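Local coordinates for protein D-glycero-beta-D-manno-heptose-1,7-bisphosphate 7-phosphatase (Mesorhizobium loti, PDB 2O2X) that removes the C-7 phosphate from D-glycero-beta-D-manno-heptose 1,7-bisphosphate, a magnesium-dependent step toward ADP-L-glycero-beta-D-manno-heptose, at residues His133-Arg136 against Gly141-Val144; His10-Thr13 against Val17-Glu20. One frame throughout, in Å; residues are numbered along the deposited sequence.

Contact 1. Residues His133-Arg136 against Gly141-Val144; sequences HPMR and GMLV
Pro134 and Met135, which meet Gly141 and Met142 at the start of helix 141-150, are both set against the imidazole of His133: Pro134 CD lies 3.3 Å above one ring face, offset toward the rim, and Met135 CA sits at the ring edge, in plane. His133 ND1 accepts a nearly straight bond (165°) from Met135 N at 3.0 Å, with the donor somewhat tilted from the ring plane, while NE2 bonds weakly to Glu14. The bond lies within a type I turn from His133 to Arg136, closed by Arg136 N to His133 O, and probably helps hold it. From this turn Pro134 O receives a weak bond from Gly141 N at 3.0 Å; Gly141, which has no side chain, brings its backbone up against Pro134 O and Met135 SE. The loop is the one that follows strand 114-118 in the HAD fold and carries Arg136 and Lys137, which by similarity recognise the substrate and stabilise the phosphoryl group; Arg136 has its CB directed away from the helix, and its side chain touches Asn80 and Cys118. Met135, a selenomethionine in the crystal, is folded at chi2 (-68°) and chi3 (-81°), which curls its end back over the helix start. Its SE rests 3.4 Å from Gly141 C, and its CE reaches Met142 CG at 3.7 Å, the two side chains meeting at a slant. The bend at the end of Met142, also selenomethionine, carries its CE to 3.3 Å from Met135 O. That carbonyl oxygen also accepts a hydrogen bond from a water 2.9 Å away, which in turn accepts one from Met142 N.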
ATOM      1  N   HIS A 133      10.351  -2.150 -14.139  1.00 13.97           N
ATOM      2  CA  HIS A 133      10.531  -0.794 -13.717  1.00 12.27           C
ATOM      3  C   HIS A 133      10.773  -0.747 -12.205  1.00 12.76           C
ATOM      4  O   HIS A 133      10.134  -1.483 -11.468  1.00 11.35           O
ATOM      5  CB  HIS A 133       9.320   0.059 -14.072  1.00 12.89           C
ATOM      6  CG  HIS A 133       9.578   1.514 -13.924  1.00 14.93           C
ATOM      7  ND1 HIS A 133       9.478   2.175 -12.715  1.00 12.67           N
ATOM      8  CD2 HIS A 133      10.026   2.426 -14.816  1.00 15.43           C
ATOM      9  CE1 HIS A 133       9.789   3.446 -12.888  1.00 14.13           C
ATOM     10  NE2 HIS A 133      10.116   3.626 -14.161  1.00 17.68           N
ATOM     11  N   PRO A 134      11.716   0.095 -11.736  1.00 13.21           N
ATOM     12  CA  PRO A 134      12.049   0.213 -10.320  1.00 12.01           C
ATOM     13  C   PRO A 134      10.850   0.521  -9.396  1.00 12.37           C
ATOM     14  O   PRO A 134      10.931   0.217  -8.204  1.00 13.07           O
ATOM     15  CB  PRO A 134      13.048   1.368 -10.268  1.00 15.01           C
ATOM     16  CG  PRO A 134      13.587   1.489 -11.591  1.00 20.21           C
ATOM     17  CD  PRO A 134      12.598   0.930 -12.578  1.00 13.66           C
HETATM   18  N   MSE A 135       9.776   1.090  -9.930  1.00 11.04           N
HETATM   19  CA  MSE A 135       8.591   1.403  -9.126  1.00 11.55           C
HETATM   20  C   MSE A 135       7.589   0.278  -9.069  1.00 10.96           C
HETATM   21  O   MSE A 135       6.619   0.362  -8.320  1.00 10.60           O
HETATM   22  CB  MSE A 135       7.880   2.645  -9.632  1.00 11.91           C
HETATM   23  CG  MSE A 135       8.731   3.877  -9.547  1.00 11.68           C
HETATM   24 SE   MSE A 135       9.112   4.480  -7.732  0.75 15.99          SE
HETATM   25  CE  MSE A 135       7.720   5.299  -7.392  1.00 20.29           C
ATOM     26  N   ARG A 136       7.790  -0.772  -9.857  1.00  8.76           N
ATOM     27  CA  ARG A 136       6.814  -1.863  -9.935  1.00  8.75           C
ATOM     28  C   ARG A 136       7.230  -2.933  -8.935  1.00  8.99           C
ATOM     29  O   ARG A 136       8.288  -3.529  -9.066  1.00  9.68           O
ATOM     30  CB  ARG A 136       6.730  -2.474 -11.327  1.00  9.18           C
ATOM     31  CG  ARG A 136       5.692  -3.571 -11.380  1.00 14.23           C
ATOM     32  CD  ARG A 136       5.758  -4.426 -12.623  1.00 17.28           C
ATOM     33  NE  ARG A 136       4.871  -5.577 -12.525  1.00 25.56           N
ATOM     34  CZ  ARG A 136       5.255  -6.810 -12.211  1.00 30.14           C
ATOM     35  NH1 ARG A 136       6.542  -7.108 -11.987  1.00 30.96           N
ATOM     36  NH2 ARG A 136       4.330  -7.771 -12.162  1.00 31.86           N
ATOM     37  N   GLY A 141      10.756   0.512  -5.263  1.00  9.20           N
ATOM     38  CA  GLY A 141      10.796   1.946  -5.558  1.00  8.23           C
ATOM     39  C   GLY A 141       9.734   2.782  -4.903  1.00 10.88           C
ATOM     40  O   GLY A 141       9.998   3.900  -4.449  1.00 10.01           O
HETATM   41  N   MSE A 142       8.508   2.273  -4.864  1.00  8.67           N
HETATM   42  CA  MSE A 142       7.420   3.103  -4.297  1.00  7.28           C
HETATM   43  C   MSE A 142       7.617   3.292  -2.794  1.00  8.57           C
HETATM   44  O   MSE A 142       7.249   4.317  -2.226  1.00  8.62           O
HETATM   45  CB  MSE A 142       6.033   2.483  -4.563  1.00  8.33           C
HETATM   46  CG  MSE A 142       5.596   2.669  -5.975  1.00  7.93           C
HETATM   47 SE   MSE A 142       3.773   2.065  -6.310  0.75  7.95          SE
HETATM   48  CE  MSE A 142       4.058   0.184  -6.305  1.00  8.93           C
ATOM     49  N   LEU A 143       8.141   2.265  -2.116  1.00  8.81           N
ATOM     50  CA  LEU A 143       8.414   2.373  -0.687  1.00  9.52           C
ATOM     51  C   LEU A 143       9.560   3.355  -0.451  1.00 11.37           C
ATOM     52  O   LEU A 143       9.487   4.198   0.432  1.00 10.94           O
ATOM     53  CB  LEU A 143       8.744   1.001  -0.064  1.00  8.72           C
ATOM     54  CG  LEU A 143       7.612  -0.020   0.086  1.00  9.34           C
ATOM     55  CD1 LEU A 143       7.164  -0.577  -1.250  1.00 11.41           C
ATOM     56  CD2 LEU A 143       8.044  -1.116   1.024  1.00 12.17           C
ATOM     57  N   VAL A 144      10.611   3.232  -1.248  1.00 10.49           N
ATOM     58  CA  VAL A 144      11.773   4.113  -1.119  1.00 11.95           C
ATOM     59  C   VAL A 144      11.356   5.563  -1.401  1.00  9.93           C
ATOM     60  O   VAL A 144      11.731   6.488  -0.664  1.00 11.00           O
ATOM     61  CB  VAL A 144      12.912   3.629  -2.053  1.00 11.88           C
ATOM     62  CG1 VAL A 144      14.043   4.669  -2.155  1.00 14.69           C
ATOM     63  CG2 VAL A 144      13.429   2.306  -1.587  1.00 13.73           C
TER
HETATM   64  O   HOH W   1       7.511  -0.287  -5.689  1.00  8.48           O

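Contact 2. Residues His10-Thr13 against Val17-Glu20; sequences HPLT and VWIE
Pro11 lies over one face of the Trp18 indole, its CD 3.4 Å from the centroid of the six-membered ring and only 9° off the normal, a CH-pi contact. Beside it, Pro11 CG stands 3.5 Å from Trp18 CE2, near the junction of the two rings. The His10 imidazole is turned obliquely to the indole, planes at 37°, and His10 CB comes within 3.7 Å of Trp18 CZ3; Leu12 CD2 approaches Trp18 CE3 at 4.0 Å, also at a slant. The Trp18 chi1 of 173° places CG opposite the backbone nitrogen and brings the indole face against Pro11. At the indole edge NE1 donates in the ring plane to Glu20 OE1 (2.9 Å), which it meets from above the carboxylate plane; this bond helps fix the ring's rotation. Phe94 meets the indole edge-to-face. Were Trp18 replaced by an alanine, Pro11 would probably lose the flat surface it lies on and Glu20 OE1 its indole donor. Away from the indole, Thr13 crosses Ile19 at about a right angle, CG2 lying 3.9 Å from Ile19 CD1, and sets OG1 against Val17 CG1. Two backbone bonds join the segments, Ile19 N to Pro11 O at 3.0 Å and Thr13 N to Val17 O at 2.9 Å, and flank the non-hydrogen-bonded pair of Leu12 and Trp18; Pro11 centres an inverse gamma turn. The arrangement is that of a short antiparallel beta hairpin, added through strand 17-21 to strand 114-118 at one margin of the central HAD sheet.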
ATOM      1  N   HIS A  10      -3.814  14.764 -13.256  1.00 27.40           N
ATOM      2  CA  HIS A  10      -3.319  13.557 -12.579  1.00 22.06           C
ATOM      3  C   HIS A  10      -1.915  13.803 -12.046  1.00 20.28           C
ATOM      4  O   HIS A  10      -1.076  14.353 -12.766  1.00 19.20           O
ATOM      5  CB  HIS A  10      -3.332  12.370 -13.534  1.00 21.58           C
ATOM      6  CG  HIS A  10      -4.705  12.016 -14.010  1.00 23.47           C
ATOM      7  ND1 HIS A  10      -4.953  11.525 -15.274  1.00 21.20           N
ATOM      8  CD2 HIS A  10      -5.906  12.109 -13.396  1.00 22.35           C
ATOM      9  CE1 HIS A  10      -6.251  11.320 -15.411  1.00 24.63           C
ATOM     10  NE2 HIS A  10      -6.848  11.658 -14.285  1.00 26.10           N
ATOM     11  N   PRO A  11      -1.654  13.422 -10.775  1.00 15.91           N
ATOM     12  CA  PRO A  11      -0.338  13.623 -10.155  1.00 17.13           C
ATOM     13  C   PRO A  11       0.719  12.611 -10.643  1.00 13.63           C
ATOM     14  O   PRO A  11       1.347  11.887  -9.867  1.00 13.69           O
ATOM     15  CB  PRO A  11      -0.638  13.450  -8.682  1.00 17.60           C
ATOM     16  CG  PRO A  11      -1.725  12.513  -8.654  1.00 17.11           C
ATOM     17  CD  PRO A  11      -2.593  12.807  -9.827  1.00 15.96           C
ATOM     18  N   LEU A  12       0.943  12.608 -11.939  1.00 14.94           N
ATOM     19  CA  LEU A  12       1.934  11.724 -12.543  1.00 14.83           C
ATOM     20  C   LEU A  12       3.314  12.315 -12.457  1.00 17.26           C
ATOM     21  O   LEU A  12       3.504  13.497 -12.792  1.00 19.03           O
ATOM     22  CB  LEU A  12       1.587  11.459 -14.003  1.00 16.72           C
ATOM     23  CG  LEU A  12       0.238  10.812 -14.273  1.00 17.33           C
ATOM     24  CD1 LEU A  12       0.097  10.590 -15.765  1.00 18.15           C
ATOM     25  CD2 LEU A  12       0.106   9.505 -13.512  1.00 16.66           C
ATOM     26  N   THR A  13       4.288  11.527 -12.031  1.00 14.98           N
ATOM     27  CA  THR A  13       5.680  11.956 -12.071  1.00 17.08           C
ATOM     28  C   THR A  13       6.344  11.476 -13.359  1.00 18.52           C
ATOM     29  O   THR A  13       7.391  11.975 -13.751  1.00 21.44           O
ATOM     30  CB  THR A  13       6.447  11.447 -10.856  1.00 17.91           C
ATOM     31  OG1 THR A  13       6.345  10.017 -10.818  1.00 17.42           O
ATOM     32  CG2 THR A  13       5.836  12.028  -9.580  1.00 20.50           C
ATOM     33  N   VAL A  17       3.701   6.449 -13.446  1.00  9.11           N
ATOM     34  CA  VAL A  17       3.825   6.584 -12.001  1.00  8.61           C
ATOM     35  C   VAL A  17       3.000   7.728 -11.460  1.00  9.77           C
ATOM     36  O   VAL A  17       3.152   8.878 -11.890  1.00 10.18           O
ATOM     37  CB  VAL A  17       5.273   6.745 -11.538  1.00 10.81           C
ATOM     38  CG1 VAL A  17       5.324   6.816 -10.007  1.00 12.88           C
ATOM     39  CG2 VAL A  17       6.155   5.630 -12.073  1.00 10.99           C
ATOM     40  N   TRP A  18       2.162   7.413 -10.476  1.00  8.70           N
ATOM     41  CA  TRP A  18       1.260   8.340  -9.806  1.00  8.82           C
ATOM     42  C   TRP A  18       1.709   8.453  -8.365  1.00  9.27           C
ATOM     43  O   TRP A  18       1.834   7.425  -7.681  1.00  8.76           O
ATOM     44  CB  TRP A  18      -0.145   7.754  -9.867  1.00  8.63           C
ATOM     45  CG  TRP A  18      -1.269   8.424  -9.104  1.00 10.23           C
ATOM     46  CD1 TRP A  18      -1.418   8.522  -7.762  1.00 10.22           C
ATOM     47  CD2 TRP A  18      -2.470   8.963  -9.669  1.00 11.11           C
ATOM     48  NE1 TRP A  18      -2.585   9.157  -7.459  1.00 10.31           N
ATOM     49  CE2 TRP A  18      -3.266   9.420  -8.609  1.00 10.13           C
ATOM     50  CE3 TRP A  18      -2.937   9.117 -10.974  1.00 12.85           C
ATOM     51  CZ2 TRP A  18      -4.498  10.041  -8.811  1.00 14.01           C
ATOM     52  CZ3 TRP A  18      -4.154   9.708 -11.172  1.00 15.16           C
ATOM     53  CH2 TRP A  18      -4.920  10.168 -10.101  1.00 13.28           C
ATOM     54  N   ILE A  19       1.926   9.668  -7.861  1.00  9.61           N
ATOM     55  CA  ILE A  19       2.319   9.881  -6.472  1.00 11.08           C
ATOM     56  C   ILE A  19       1.508  11.044  -5.928  1.00 12.40           C
ATOM     57  O   ILE A  19       1.555  12.157  -6.475  1.00 11.00           O
ATOM     58  CB  ILE A  19       3.808  10.186  -6.323  1.00 10.22           C
ATOM     59  CG1 ILE A  19       4.645   9.089  -6.986  1.00 11.89           C
ATOM     60  CG2 ILE A  19       4.158  10.330  -4.839  1.00 12.34           C
ATOM     61  CD1 ILE A  19       6.147   9.257  -6.849  1.00 14.86           C
ATOM     62  N   GLU A  20       0.760  10.794  -4.860  1.00 10.78           N
ATOM     63  CA  GLU A  20      -0.251  11.740  -4.384  1.00 13.11           C
ATOM     64  C   GLU A  20      -0.269  11.749  -2.859  1.00 13.74           C
ATOM     65  O   GLU A  20      -0.534  10.718  -2.226  1.00 11.66           O
ATOM     66  CB  GLU A  20      -1.622  11.279  -4.890  1.00 13.97           C
ATOM     67  CG  GLU A  20      -2.770  12.144  -4.533  1.00 18.90           C
ATOM     68  CD  GLU A  20      -4.091  11.566  -4.964  1.00 16.96           C
ATOM     69  OE1 GLU A  20      -4.176  10.339  -5.299  1.00 14.38           O
ATOM     70  OE2 GLU A  20      -5.069  12.334  -4.878  1.00 21.35           O
TER

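Overall arrangement
Contact 2 closes in the chain before contact 1 opens, and their centres are about 13 Å apart, yet they touch through one methyl: Met135 CE of contact 1 packs 3.9 Å from Val17 CG1 and 4.3 Å from Ile19 CD1 of contact 2. The hairpin thus packs against the loop that carries Arg136 and Lys137, both assigned to the substrate site by similarity. Contact 1 holds Arg136 itself, and its Met142 side chain lies about 3 Å from that of Asn80, another substrate-binding residue by similarity. Contact 2 stands farther back, with Trp18 about 7 Å from Thr79 and Val17 about 8 Å from Arg136, side chain to side chain.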